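Long-range contacts in protection of telomeres protein poz1 (Schizosaccharomyces pombe, PDB 5WE0), which binds telomeric DNA and negatively regulates telomerase and telomere length: residues N2-S7 against K45-E50; S9-L14 against K51-M56; E21-M26 against F65-D70; A59-C64 against S97-R102; L108-C113 against K224-V229. All coordinates share one frame; numbering follows the deposited sequence.

Contact 1: residues N2-S7 against K45-E50. With ZN (zinc ion), chain M.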
# COMPACT_ATOMS: atom_id res chain seq x y z
N ASN A 2 3.66 -29.95 10.55
CA ASN A 2 5.04 -29.53 10.34
C ASN A 2 5.16 -28.52 9.21
O ASN A 2 6.02 -27.63 9.28
CB ASN A 2 5.94 -30.75 10.08
CG ASN A 2 6.19 -31.57 11.34
OD1 ASN A 2 6.32 -31.02 12.44
ND2 ASN A 2 6.28 -32.89 11.18
N GLU A 3 4.30 -28.60 8.19
CA GLU A 3 4.30 -27.57 7.15
C GLU A 3 4.02 -26.19 7.75
O GLU A 3 4.64 -25.20 7.35
CB GLU A 3 3.28 -27.88 6.05
CG GLU A 3 3.01 -26.68 5.14
CD GLU A 3 2.01 -26.98 4.03
OE1 GLU A 3 2.41 -26.99 2.84
OE2 GLU A 3 0.81 -27.20 4.36
N LYS A 4 3.11 -26.13 8.73
CA LYS A 4 2.85 -24.86 9.41
C LYS A 4 4.07 -24.38 10.19
O LYS A 4 4.37 -23.18 10.20
CB LYS A 4 1.64 -24.98 10.34
CG LYS A 4 1.38 -23.70 11.12
CD LYS A 4 -0.04 -23.63 11.65
CE LYS A 4 -1.04 -23.82 10.54
NZ LYS A 4 -0.67 -23.07 9.29
N ILE A 5 4.79 -25.30 10.85
CA ILE A 5 5.99 -24.89 11.56
C ILE A 5 7.05 -24.40 10.57
O ILE A 5 7.74 -23.41 10.83
CB ILE A 5 6.51 -26.06 12.43
CG1 ILE A 5 5.57 -26.30 13.60
CG2 ILE A 5 7.88 -25.73 13.01
CD1 ILE A 5 5.65 -27.70 14.15
N ARG A 6 7.17 -25.06 9.42
CA ARG A 6 8.11 -24.59 8.40
C ARG A 6 7.71 -23.22 7.87
O ARG A 6 8.56 -22.32 7.72
CB ARG A 6 8.21 -25.60 7.25
CG ARG A 6 8.91 -26.89 7.67
CD ARG A 6 9.21 -27.80 6.52
NE ARG A 6 8.00 -28.23 5.84
CZ ARG A 6 7.43 -29.41 6.02
NH1 ARG A 6 7.95 -30.29 6.87
NH2 ARG A 6 6.32 -29.73 5.36
N SER A 7 6.42 -23.02 7.60
CA SER A 7 5.94 -21.72 7.09
C SER A 7 6.20 -20.60 8.09
O SER A 7 6.66 -19.51 7.71
CB SER A 7 4.46 -21.82 6.74
OG SER A 7 4.27 -22.75 5.68
N LYS A 45 -0.07 -24.96 1.55
CA LYS A 45 -1.49 -25.21 1.81
C LYS A 45 -1.92 -24.79 3.22
O LYS A 45 -3.10 -24.51 3.45
CB LYS A 45 -1.82 -26.68 1.58
CG LYS A 45 -1.88 -27.10 0.11
CD LYS A 45 -0.52 -27.55 -0.39
CE LYS A 45 -0.64 -28.29 -1.71
NZ LYS A 45 0.69 -28.84 -2.14
N SER A 46 -1.01 -24.76 4.19
CA SER A 46 -1.44 -24.41 5.53
C SER A 46 -1.48 -22.90 5.77
O SER A 46 -1.97 -22.47 6.82
CB SER A 46 -0.56 -25.09 6.59
OG SER A 46 0.75 -24.57 6.57
N MET A 47 -1.01 -22.09 4.83
CA MET A 47 -1.05 -20.64 5.00
C MET A 47 -2.22 -19.98 4.26
O MET A 47 -2.36 -18.75 4.32
CB MET A 47 0.27 -20.01 4.55
CG MET A 47 1.48 -20.52 5.32
SD MET A 47 1.29 -20.25 7.09
CE MET A 47 1.78 -18.53 7.27
N CYS A 48 -3.04 -20.77 3.55
CA CYS A 48 -4.05 -20.19 2.68
C CYS A 48 -5.03 -19.29 3.43
O CYS A 48 -5.48 -18.28 2.89
CB CYS A 48 -4.80 -21.30 1.94
SG CYS A 48 -3.78 -22.04 0.63
N HIS A 49 -5.35 -19.63 4.68
CA HIS A 49 -6.29 -18.83 5.47
C HIS A 49 -5.65 -18.28 6.73
O HIS A 49 -6.36 -17.85 7.65
CB HIS A 49 -7.53 -19.66 5.81
CG HIS A 49 -8.26 -20.11 4.60
ND1 HIS A 49 -9.03 -19.26 3.84
CD2 HIS A 49 -8.24 -21.29 3.93
CE1 HIS A 49 -9.51 -19.90 2.80
NE2 HIS A 49 -9.05 -21.14 2.83
N GLU A 50 -4.33 -18.22 6.76
CA GLU A 50 -3.66 -17.56 7.86
C GLU A 50 -3.66 -16.06 7.61
O GLU A 50 -3.74 -15.59 6.47
CB GLU A 50 -2.23 -18.08 8.00
CG GLU A 50 -2.15 -19.51 8.52
CD GLU A 50 -2.69 -19.65 9.94
OE1 GLU A 50 -2.28 -18.85 10.82
OE2 GLU A 50 -3.50 -20.57 10.17
ZN ZN M . -8.88 -22.20 1.03
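Two neighbouring side chains of one helix grip the same loop residue through its two backbone ends: E3 meets the N-H of S46, and K4 takes its carbonyl oxygen. S46 N gives a weak, bent bond to E3 OE2 (3.0 Å, 120°). K4 NZ donates to S46 O at 2.9 Å, standing well above the carbonyl plane. The K4 chain starts extended (chi1 177°) and bends at chi3 and chi4, which brings NZ to S46 O. The same ammonium makes a long salt bridge, K4 NZ to E50 OE2, at 3.9 Å. Were E3 an alanine, S46 N would probably lose this weak acceptor, and S46 OG its packing against E3 CG. One turn on, S7 CB packs on M47 CG at 3.5 Å. S7 OG bonds back to E3 O and also to S44 OG. Beyond S46, M47 to E50 form a type I beta turn. It carries H49, whose NE2 binds the zinc ion at 2.1 Å, with three more ligands from the chain of another protein. The contact thus joins the N-terminal helix to an intermolecular zinc site.

Contact 2: residues S9-L14 against K51-M56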
# COMPACT_ATOMS: atom_id res chain seq x y z
N SER A 9 8.53 -20.50 10.29
CA SER A 9 9.96 -20.22 10.25
C SER A 9 10.34 -19.42 9.01
O SER A 9 11.17 -18.51 9.08
CB SER A 9 10.74 -21.54 10.34
OG SER A 9 12.12 -21.25 10.48
N VAL A 10 9.73 -19.72 7.85
CA VAL A 10 9.98 -18.88 6.66
C VAL A 10 9.56 -17.43 6.94
O VAL A 10 10.26 -16.49 6.55
CB VAL A 10 9.25 -19.46 5.43
CG1 VAL A 10 9.41 -18.51 4.24
CG2 VAL A 10 9.77 -20.87 5.09
N LEU A 11 8.43 -17.24 7.63
CA LEU A 11 8.00 -15.88 8.00
C LEU A 11 9.04 -15.18 8.87
O LEU A 11 9.35 -14.00 8.65
CB LEU A 11 6.65 -15.92 8.73
CG LEU A 11 5.40 -15.88 7.84
CD1 LEU A 11 4.12 -15.86 8.66
CD2 LEU A 11 5.45 -14.70 6.88
N ASN A 12 9.61 -15.90 9.85
CA ASN A 12 10.64 -15.32 10.70
C ASN A 12 11.88 -14.94 9.91
O ASN A 12 12.50 -13.90 10.18
CB ASN A 12 11.02 -16.29 11.83
CG ASN A 12 9.87 -16.54 12.77
OD1 ASN A 12 9.53 -17.68 13.07
ND2 ASN A 12 9.24 -15.46 13.22
N THR A 13 12.25 -15.75 8.92
CA THR A 13 13.35 -15.36 8.05
C THR A 13 13.03 -14.10 7.25
O THR A 13 13.89 -13.21 7.10
CB THR A 13 13.73 -16.52 7.13
OG1 THR A 13 14.30 -17.58 7.92
CG2 THR A 13 14.73 -16.07 6.04
N LEU A 14 11.82 -14.01 6.69
CA LEU A 14 11.46 -12.81 5.93
C LEU A 14 11.52 -11.55 6.80
O LEU A 14 11.94 -10.48 6.33
CB LEU A 14 10.09 -12.96 5.28
CG LEU A 14 10.08 -13.63 3.90
CD1 LEU A 14 8.67 -13.65 3.33
CD2 LEU A 14 11.06 -12.97 2.93
N LYS A 51 -3.57 -15.30 8.70
CA LYS A 51 -3.52 -13.85 8.60
C LYS A 51 -2.12 -13.42 8.15
O LYS A 51 -1.10 -13.94 8.62
CB LYS A 51 -3.87 -13.22 9.95
CG LYS A 51 -3.95 -11.70 9.95
CD LYS A 51 -4.10 -11.11 11.37
CE LYS A 51 -2.85 -10.29 11.76
NZ LYS A 51 -2.76 -8.95 11.07
N MET A 52 -2.09 -12.47 7.24
CA MET A 52 -0.83 -11.88 6.81
C MET A 52 -0.26 -11.04 7.94
O MET A 52 -0.95 -10.12 8.42
CB MET A 52 -1.06 -11.03 5.55
CG MET A 52 0.15 -10.32 5.02
SD MET A 52 1.35 -11.42 4.22
CE MET A 52 0.37 -12.15 2.91
N PRO A 53 0.96 -11.31 8.42
CA PRO A 53 1.56 -10.44 9.44
C PRO A 53 1.71 -9.01 8.91
O PRO A 53 1.96 -8.79 7.73
CB PRO A 53 2.94 -11.08 9.70
CG PRO A 53 2.84 -12.48 9.18
CD PRO A 53 1.84 -12.43 8.05
N ILE A 54 1.57 -8.04 9.80
CA ILE A 54 1.53 -6.66 9.34
C ILE A 54 2.86 -6.23 8.73
O ILE A 54 2.89 -5.39 7.81
CB ILE A 54 1.08 -5.74 10.50
CG1 ILE A 54 0.34 -4.54 9.95
CG2 ILE A 54 2.26 -5.29 11.33
CD1 ILE A 54 -0.94 -4.98 9.18
N PHE A 55 3.99 -6.81 9.19
CA PHE A 55 5.28 -6.42 8.62
C PHE A 55 5.35 -6.78 7.13
O PHE A 55 6.03 -6.09 6.36
CB PHE A 55 6.45 -7.07 9.40
CG PHE A 55 6.73 -8.51 9.01
CD1 PHE A 55 7.60 -8.81 7.96
CD2 PHE A 55 6.14 -9.56 9.72
CE1 PHE A 55 7.86 -10.16 7.59
CE2 PHE A 55 6.39 -10.91 9.36
CZ PHE A 55 7.24 -11.20 8.29
N MET A 56 4.61 -7.81 6.71
CA MET A 56 4.60 -8.18 5.30
C MET A 56 3.83 -7.18 4.44
O MET A 56 4.29 -6.80 3.36
CB MET A 56 3.99 -9.58 5.12
CG MET A 56 4.80 -10.71 5.79
SD MET A 56 6.06 -11.33 4.66
CE MET A 56 5.07 -12.35 3.54
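L11 has the largest share of this contact, and both its methyl groups take part. CD1, the nearer to P53, meets P53 CG tip to tip at 3.7 Å. CD2 turns to M56, lying 4.1 Å from SD, and also touches the ring of F55. F55 comes up against the backbone of the helix: its CZ is 3.5 Å from L11 O, and CE1 is near the carbonyl carbon of L14. Its CG lies between the backbone N and the carbonyl carbon (chi1 81°), which directs the ring to helix 2-18. One face of that ring carries CG of M56, the next residue. The contact is apolar helix packing. It sets the middle of helix 2-18 against the start of helix 54-64, with P53 as the N-cap residue of the latter. L14 is the third main contributor. Its CD1 reaches M56 SD at 3.7 Å; the two side chains cross at about a right angle. The M56 chain bends at chi2 and chi3, bringing its sulfur and CE against both leucines. With the M56 chain cut to an alanine, a gap is likely to open beside L11 and L14, their methyls left without this partner. Helix 31-43 also touches the two leucines, through L41, C37 and L38. L11 and P53 also meet aromatic side-chain surface of another protein's chain.

Contact 3: residues E21-M26 against F65-D70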
# COMPACT_ATOMS: atom_id res chain seq x y z
N GLU A 21 14.50 0.10 9.57
CA GLU A 21 14.35 1.41 10.21
C GLU A 21 13.68 2.40 9.27
O GLU A 21 12.75 3.12 9.64
CB GLU A 21 15.72 1.93 10.66
CG GLU A 21 15.66 3.36 11.20
CD GLU A 21 16.99 3.86 11.74
OE1 GLU A 21 18.05 3.47 11.19
OE2 GLU A 21 16.97 4.65 12.71
N ASN A 22 14.18 2.46 8.04
CA ASN A 22 13.54 3.22 6.97
C ASN A 22 12.73 2.25 6.12
O ASN A 22 12.10 1.33 6.65
CB ASN A 22 14.57 4.00 6.16
CG ASN A 22 15.41 4.91 7.02
OD1 ASN A 22 14.90 5.79 7.72
ND2 ASN A 22 16.72 4.67 7.02
N HIS A 23 12.71 2.44 4.80
CA HIS A 23 11.82 1.67 3.95
C HIS A 23 12.55 0.52 3.26
O HIS A 23 13.69 0.66 2.82
CB HIS A 23 11.17 2.57 2.90
CG HIS A 23 10.34 3.66 3.49
ND1 HIS A 23 9.33 3.43 4.40
CD2 HIS A 23 10.37 5.01 3.30
CE1 HIS A 23 8.77 4.57 4.74
NE2 HIS A 23 9.37 5.55 4.09
N TYR A 24 11.87 -0.61 3.16
CA TYR A 24 12.42 -1.76 2.47
C TYR A 24 12.54 -1.50 0.97
O TYR A 24 11.76 -0.77 0.36
CB TYR A 24 11.55 -3.00 2.73
CG TYR A 24 11.95 -4.17 1.87
CD1 TYR A 24 13.01 -4.99 2.22
CD2 TYR A 24 11.30 -4.42 0.67
CE1 TYR A 24 13.40 -6.06 1.41
CE2 TYR A 24 11.67 -5.47 -0.14
CZ TYR A 24 12.71 -6.29 0.23
OH TYR A 24 13.06 -7.33 -0.60
N ASP A 25 13.57 -2.10 0.37
CA ASP A 25 13.69 -2.18 -1.08
C ASP A 25 14.40 -3.48 -1.42
O ASP A 25 15.27 -3.93 -0.67
CB ASP A 25 14.44 -0.97 -1.67
CG ASP A 25 14.53 -1.02 -3.22
OD1 ASP A 25 13.61 -1.55 -3.90
OD2 ASP A 25 15.55 -0.52 -3.75
N MET A 26 14.03 -4.10 -2.54
CA MET A 26 14.64 -5.37 -2.87
C MET A 26 16.05 -5.14 -3.40
O MET A 26 16.24 -4.34 -4.32
CB MET A 26 13.84 -6.17 -3.89
CG MET A 26 14.50 -7.54 -4.11
SD MET A 26 13.42 -8.93 -3.69
CE MET A 26 12.40 -8.98 -5.15
N PHE A 65 5.31 0.97 -3.93
CA PHE A 65 5.37 2.39 -4.23
C PHE A 65 6.78 2.93 -4.15
O PHE A 65 6.98 4.15 -4.25
CB PHE A 65 4.42 3.19 -3.31
CG PHE A 65 2.98 2.86 -3.55
CD1 PHE A 65 2.33 3.33 -4.67
CD2 PHE A 65 2.30 2.02 -2.69
CE1 PHE A 65 1.02 2.99 -4.93
CE2 PHE A 65 0.98 1.69 -2.92
CZ PHE A 65 0.34 2.17 -4.05
N ASN A 66 7.78 2.05 -3.98
CA ASN A 66 9.18 2.44 -4.07
C ASN A 66 9.50 3.56 -3.07
O ASN A 66 10.15 4.55 -3.39
CB ASN A 66 9.51 2.84 -5.52
CG ASN A 66 10.95 2.49 -5.94
OD1 ASN A 66 11.68 1.82 -5.21
ND2 ASN A 66 11.33 2.92 -7.13
N LEU A 67 9.01 3.39 -1.84
CA LEU A 67 9.12 4.44 -0.83
C LEU A 67 10.57 4.75 -0.45
O LEU A 67 10.82 5.81 0.15
CB LEU A 67 8.31 4.09 0.43
CG LEU A 67 6.80 4.01 0.18
CD1 LEU A 67 6.01 3.83 1.50
CD2 LEU A 67 6.33 5.26 -0.57
N SER A 68 11.51 3.85 -0.75
CA SER A 68 12.93 4.11 -0.51
C SER A 68 13.48 5.29 -1.30
O SER A 68 14.52 5.84 -0.91
CB SER A 68 13.78 2.89 -0.87
OG SER A 68 13.73 1.97 0.18
N LEU A 69 12.82 5.68 -2.40
CA LEU A 69 13.27 6.77 -3.25
C LEU A 69 12.62 8.12 -2.95
O LEU A 69 11.51 8.22 -2.41
CB LEU A 69 13.03 6.48 -4.74
CG LEU A 69 13.89 5.52 -5.53
CD1 LEU A 69 13.38 5.49 -6.97
CD2 LEU A 69 15.31 6.06 -5.50
N ASP A 70 13.35 9.17 -3.34
CA ASP A 70 12.78 10.50 -3.55
C ASP A 70 13.44 11.15 -4.76
O ASP A 70 14.38 11.94 -4.63
CB ASP A 70 12.95 11.37 -2.31
CG ASP A 70 12.08 12.60 -2.36
OD1 ASP A 70 12.41 13.54 -3.13
OD2 ASP A 70 11.04 12.62 -1.65
O HOH W 1 11.27 0.99 -1.35
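The H23 ring has L67 CB over one face, a CH-pi contact 3.8 Å from the ring centroid and 20° off the normal. The carbon sits toward the rim, on the CG-CD2 side. CD2 also comes within 3.3 Å of L67 O. Both ring nitrogens are hydrogen-bonded, ND1 to E62 and NE2 to S217, which fixes the rotation of the imidazole. S68 lies beside the backbone of H23 and Y24. Its OG is 2.9 Å from H23 O and 3.5 Å from D25 CB. A water lies between the two loops and accepts from S68 N at 2.9 Å. Its distance to Y24 O, 2.5 Å, is unusually short, and its exact place is doubtful. N66, with positive phi, is the C-prime residue of a Schellman motif ending helix 54-64, and a type I turn runs on to L69. The join is mixed: a ring face on an aliphatic carbon, with backbone polar atoms and a water beside it. With both nitrogens engaged, H23 probably keeps its face turned to L67.

Contact 4: residues A59-C64 against S97-R102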
# COMPACT_ATOMS: atom_id res chain seq x y z
N ALA A 59 6.01 -4.04 4.10
CA ALA A 59 7.07 -4.23 3.13
C ALA A 59 6.53 -4.19 1.71
O ALA A 59 7.12 -3.58 0.82
CB ALA A 59 7.80 -5.55 3.40
N PHE A 60 5.36 -4.80 1.49
CA PHE A 60 4.74 -4.74 0.17
C PHE A 60 4.48 -3.30 -0.23
O PHE A 60 4.82 -2.89 -1.35
CB PHE A 60 3.42 -5.51 0.13
CG PHE A 60 2.71 -5.31 -1.17
CD1 PHE A 60 3.13 -5.97 -2.31
CD2 PHE A 60 1.69 -4.37 -1.28
CE1 PHE A 60 2.51 -5.75 -3.52
CE2 PHE A 60 1.07 -4.13 -2.49
CZ PHE A 60 1.48 -4.82 -3.61
N ILE A 61 3.91 -2.51 0.67
CA ILE A 61 3.60 -1.11 0.36
C ILE A 61 4.88 -0.34 0.06
O ILE A 61 4.94 0.45 -0.89
CB ILE A 61 2.81 -0.47 1.52
CG1 ILE A 61 1.42 -1.10 1.61
CG2 ILE A 61 2.75 1.05 1.36
CD1 ILE A 61 0.60 -1.00 0.30
N GLU A 62 5.92 -0.53 0.89
CA GLU A 62 7.20 0.14 0.64
C GLU A 62 7.78 -0.27 -0.72
O GLU A 62 8.36 0.56 -1.43
CB GLU A 62 8.17 -0.18 1.77
CG GLU A 62 7.72 0.37 3.14
CD GLU A 62 8.64 -0.05 4.27
OE1 GLU A 62 9.21 -1.17 4.18
OE2 GLU A 62 8.79 0.73 5.25
N TYR A 63 7.67 -1.56 -1.07
CA TYR A 63 8.24 -2.04 -2.34
C TYR A 63 7.39 -1.57 -3.52
O TYR A 63 7.90 -0.95 -4.45
CB TYR A 63 8.33 -3.57 -2.30
CG TYR A 63 8.97 -4.23 -3.52
CD1 TYR A 63 10.18 -3.77 -4.03
CD2 TYR A 63 8.37 -5.33 -4.14
CE1 TYR A 63 10.77 -4.38 -5.15
CE2 TYR A 63 8.96 -5.94 -5.25
CZ TYR A 63 10.15 -5.46 -5.73
OH TYR A 63 10.72 -6.06 -6.81
N CYS A 64 6.07 -1.77 -3.42
CA CYS A 64 5.14 -1.41 -4.49
C CYS A 64 5.26 0.06 -4.90
O CYS A 64 5.26 0.39 -6.09
CB CYS A 64 3.72 -1.71 -4.03
SG CYS A 64 2.47 -1.29 -5.22
N SER A 97 -5.35 -2.20 -6.60
CA SER A 97 -6.49 -2.56 -5.76
C SER A 97 -6.04 -3.44 -4.58
O SER A 97 -6.51 -3.24 -3.45
CB SER A 97 -7.54 -3.27 -6.62
OG SER A 97 -8.78 -3.34 -5.97
N ASN A 98 -5.14 -4.40 -4.83
CA ASN A 98 -4.60 -5.22 -3.74
C ASN A 98 -3.79 -4.38 -2.78
O ASN A 98 -3.88 -4.55 -1.55
CB ASN A 98 -3.74 -6.35 -4.30
CG ASN A 98 -4.56 -7.40 -5.05
OD1 ASN A 98 -5.78 -7.44 -4.95
ND2 ASN A 98 -3.88 -8.24 -5.82
N ALA A 99 -2.98 -3.46 -3.31
CA ALA A 99 -2.19 -2.58 -2.45
C ALA A 99 -3.09 -1.75 -1.53
O ALA A 99 -2.74 -1.52 -0.37
CB ALA A 99 -1.31 -1.67 -3.31
N LEU A 100 -4.24 -1.26 -2.04
CA LEU A 100 -5.14 -0.48 -1.19
C LEU A 100 -5.77 -1.33 -0.11
O LEU A 100 -6.01 -0.86 1.01
CB LEU A 100 -6.23 0.19 -2.02
CG LEU A 100 -5.79 1.40 -2.84
CD1 LEU A 100 -6.82 1.72 -3.93
CD2 LEU A 100 -5.55 2.57 -1.91
N GLU A 101 -6.07 -2.58 -0.43
CA GLU A 101 -6.59 -3.46 0.58
C GLU A 101 -5.54 -3.73 1.65
O GLU A 101 -5.86 -3.74 2.84
CB GLU A 101 -7.10 -4.75 -0.07
CG GLU A 101 -7.76 -5.68 0.90
CD GLU A 101 -8.55 -6.78 0.21
OE1 GLU A 101 -8.99 -7.73 0.90
OE2 GLU A 101 -8.76 -6.68 -1.02
N ARG A 102 -4.29 -3.87 1.22
CA ARG A 102 -3.19 -4.09 2.14
C ARG A 102 -3.00 -2.86 3.03
O ARG A 102 -2.82 -2.99 4.24
CB ARG A 102 -1.90 -4.38 1.37
CG ARG A 102 -1.82 -5.79 0.80
CD ARG A 102 -0.46 -6.06 0.18
NE ARG A 102 -0.57 -6.78 -1.08
CZ ARG A 102 -0.98 -8.05 -1.19
NH1 ARG A 102 -1.31 -8.73 -0.10
NH2 ARG A 102 -1.05 -8.63 -2.38
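R102 makes a cation-pi contact with F60: its CZ stands 4.5 Å from the centroid of the F60 ring and only 5° off the normal. NE is the guanidinium atom nearest that face, 3.4 Å from F60 CE2. The two planes are 67° apart, so the guanidinium meets the ring with its edge and does not stack flat. The F60 side chain carries its ring across to helix 93-115. The far end of R102 has a partner outside this chain: NH2 pairs with an acidic side chain of another protein's chain. The charge thus has both a ring face and an acidic partner.

The apolar contacts gather on A99. Its CB lies at the edge of the F60 ring, in plane, 3.5 Å from CE2. I61 CD1 reaches the same methyl at 4.1 Å and A99 O at 3.4 Å. C64 SG approaches it more loosely, while C64 CB covers the second face of the F60 ring.

The two short helical segments cross at -139° with their axes 10.0 Å apart, near the centre of the chain. Helix 209-230 packs on I61 through I220. Helices 130-157 and 164-174 cover L100 on the other helix.

Contact 5: residues L108-C113 against K224-V229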
# COMPACT_ATOMS: atom_id res chain seq x y z
N LEU A 108 -6.10 -0.66 9.76
CA LEU A 108 -7.01 -1.34 10.67
C LEU A 108 -6.25 -1.81 11.90
O LEU A 108 -6.67 -1.59 13.04
CB LEU A 108 -7.68 -2.53 9.98
CG LEU A 108 -9.05 -2.27 9.35
CD1 LEU A 108 -9.66 -3.57 8.85
CD2 LEU A 108 -9.97 -1.58 10.34
N GLU A 109 -5.11 -2.45 11.66
CA GLU A 109 -4.25 -2.94 12.74
C GLU A 109 -3.66 -1.81 13.57
O GLU A 109 -3.53 -1.92 14.80
CB GLU A 109 -3.14 -3.81 12.16
CG GLU A 109 -2.26 -4.51 13.20
CD GLU A 109 -2.09 -5.99 12.91
OE1 GLU A 109 -2.93 -6.56 12.17
OE2 GLU A 109 -1.09 -6.57 13.40
N ARG A 110 -3.22 -0.72 12.92
CA ARG A 110 -2.74 0.43 13.69
C ARG A 110 -3.84 0.95 14.61
O ARG A 110 -3.58 1.26 15.79
CB ARG A 110 -2.27 1.54 12.76
CG ARG A 110 -1.63 2.70 13.47
CD ARG A 110 -1.67 3.93 12.60
NE ARG A 110 -3.05 4.32 12.34
CZ ARG A 110 -3.84 4.94 13.23
NH1 ARG A 110 -3.38 5.24 14.43
NH2 ARG A 110 -5.09 5.24 12.91
N GLN A 111 -5.06 1.08 14.10
CA GLN A 111 -6.16 1.57 14.91
C GLN A 111 -6.39 0.69 16.14
O GLN A 111 -6.61 1.21 17.24
CB GLN A 111 -7.43 1.69 14.09
CG GLN A 111 -7.44 2.92 13.21
CD GLN A 111 -8.75 3.10 12.47
OE1 GLN A 111 -9.79 2.57 12.88
NE2 GLN A 111 -8.71 3.84 11.37
N ASN A 112 -6.40 -0.64 15.97
CA ASN A 112 -6.55 -1.51 17.14
C ASN A 112 -5.43 -1.32 18.14
O ASN A 112 -5.68 -1.27 19.35
CB ASN A 112 -6.63 -2.98 16.74
CG ASN A 112 -8.03 -3.41 16.41
OD1 ASN A 112 -8.80 -2.65 15.82
ND2 ASN A 112 -8.39 -4.60 16.87
N CYS A 113 -4.19 -1.22 17.68
CA CYS A 113 -3.10 -0.95 18.60
C CYS A 113 -3.38 0.27 19.46
O CYS A 113 -3.12 0.26 20.67
CB CYS A 113 -1.79 -0.78 17.84
SG CYS A 113 -0.38 -0.44 18.90
N LYS A 224 4.76 2.57 11.95
CA LYS A 224 5.83 1.76 12.54
C LYS A 224 6.15 2.23 13.95
O LYS A 224 6.32 1.42 14.86
CB LYS A 224 7.10 1.84 11.70
CG LYS A 224 7.16 1.01 10.43
CD LYS A 224 8.60 1.10 9.87
CE LYS A 224 8.69 0.55 8.46
NZ LYS A 224 9.87 1.06 7.72
N LEU A 225 6.29 3.55 14.12
CA LEU A 225 6.62 4.09 15.44
C LEU A 225 5.53 3.76 16.46
O LEU A 225 5.83 3.22 17.52
CB LEU A 225 6.84 5.61 15.33
CG LEU A 225 7.25 6.32 16.62
CD1 LEU A 225 8.62 5.82 16.97
CD2 LEU A 225 7.30 7.82 16.46
N GLN A 226 4.25 4.03 16.14
CA GLN A 226 3.17 3.75 17.09
C GLN A 226 3.12 2.28 17.49
O GLN A 226 2.85 1.95 18.65
CB GLN A 226 1.79 4.10 16.52
CG GLN A 226 1.65 5.48 15.99
CD GLN A 226 0.29 5.76 15.31
OE1 GLN A 226 -0.73 5.11 15.56
NE2 GLN A 226 0.30 6.71 14.42
N LEU A 227 3.27 1.39 16.51
CA LEU A 227 3.19 -0.03 16.81
C LEU A 227 4.31 -0.46 17.76
O LEU A 227 4.07 -1.24 18.68
CB LEU A 227 3.25 -0.83 15.51
CG LEU A 227 2.03 -0.68 14.60
CD1 LEU A 227 2.29 -1.39 13.30
CD2 LEU A 227 0.76 -1.23 15.25
N GLU A 228 5.51 0.09 17.58
CA GLU A 228 6.63 -0.30 18.44
C GLU A 228 6.47 0.29 19.84
O GLU A 228 6.59 -0.42 20.84
CB GLU A 228 7.96 0.14 17.83
CG GLU A 228 9.17 -0.14 18.73
CD GLU A 228 10.51 -0.06 18.00
OE1 GLU A 228 10.59 -0.48 16.82
OE2 GLU A 228 11.47 0.47 18.59
N VAL A 229 6.14 1.58 19.90
CA VAL A 229 6.07 2.29 21.17
C VAL A 229 4.89 1.79 22.01
O VAL A 229 5.04 1.51 23.19
CB VAL A 229 6.00 3.81 20.92
CG1 VAL A 229 5.72 4.57 22.19
CG2 VAL A 229 7.29 4.30 20.27
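The helical segments 108-113 and 224-229 run in roughly the same direction, 39° apart, with axes 9.8 Å from each other at closest approach. C113 and L227 have the nearest CA atoms, 6.6 Å apart. L227 CD2 packs on C113 CB at 3.7 Å and also lies close to the sulfur. Beside this apolar pair, R110 NH1 donates to Q226 OE1 at 2.9 Å. The bond is fairly straight, 160° at the hydrogen. It lies in the guanidinium plane and uses a lone pair in the carbonyl plane, although the two flat groups are turned 74° from each other. A bend at chi3 brings the arginine tip to Q226, whose OE1 also lies 3.3 Å from R110 CG. NH1 has a second acceptor in N134, and NH2 pairs with E107, so three side chains hold the buried guanidinium. C113 SG closes a disulfide with C231, just past helix 209-230. This is buried helix-helix packing in an all-helical fold, locked by a covalent cross-link.

Overall arrangement
From the N terminus, helix 2-18 takes part in contacts 1 and 2, and the loop after it in contact 3. Their partners follow in the same order, in the loop before helix 54-64, at that helix's start and just past its end. The three contacts therefore cross one another along the chain. Contact 3 also crosses contact 4, which closes the partly unmodelled connection from helix 54-64 to helix 93-115. Contact 5 spans the longest separation and brings helix 209-230 back to helix 93-115. M47 on L11 joins contacts 1 and 2. K51 pairs with E109 between contacts 2 and 5. E62 reaches H23, Y24 and K224, joining contacts 3, 4 and 5.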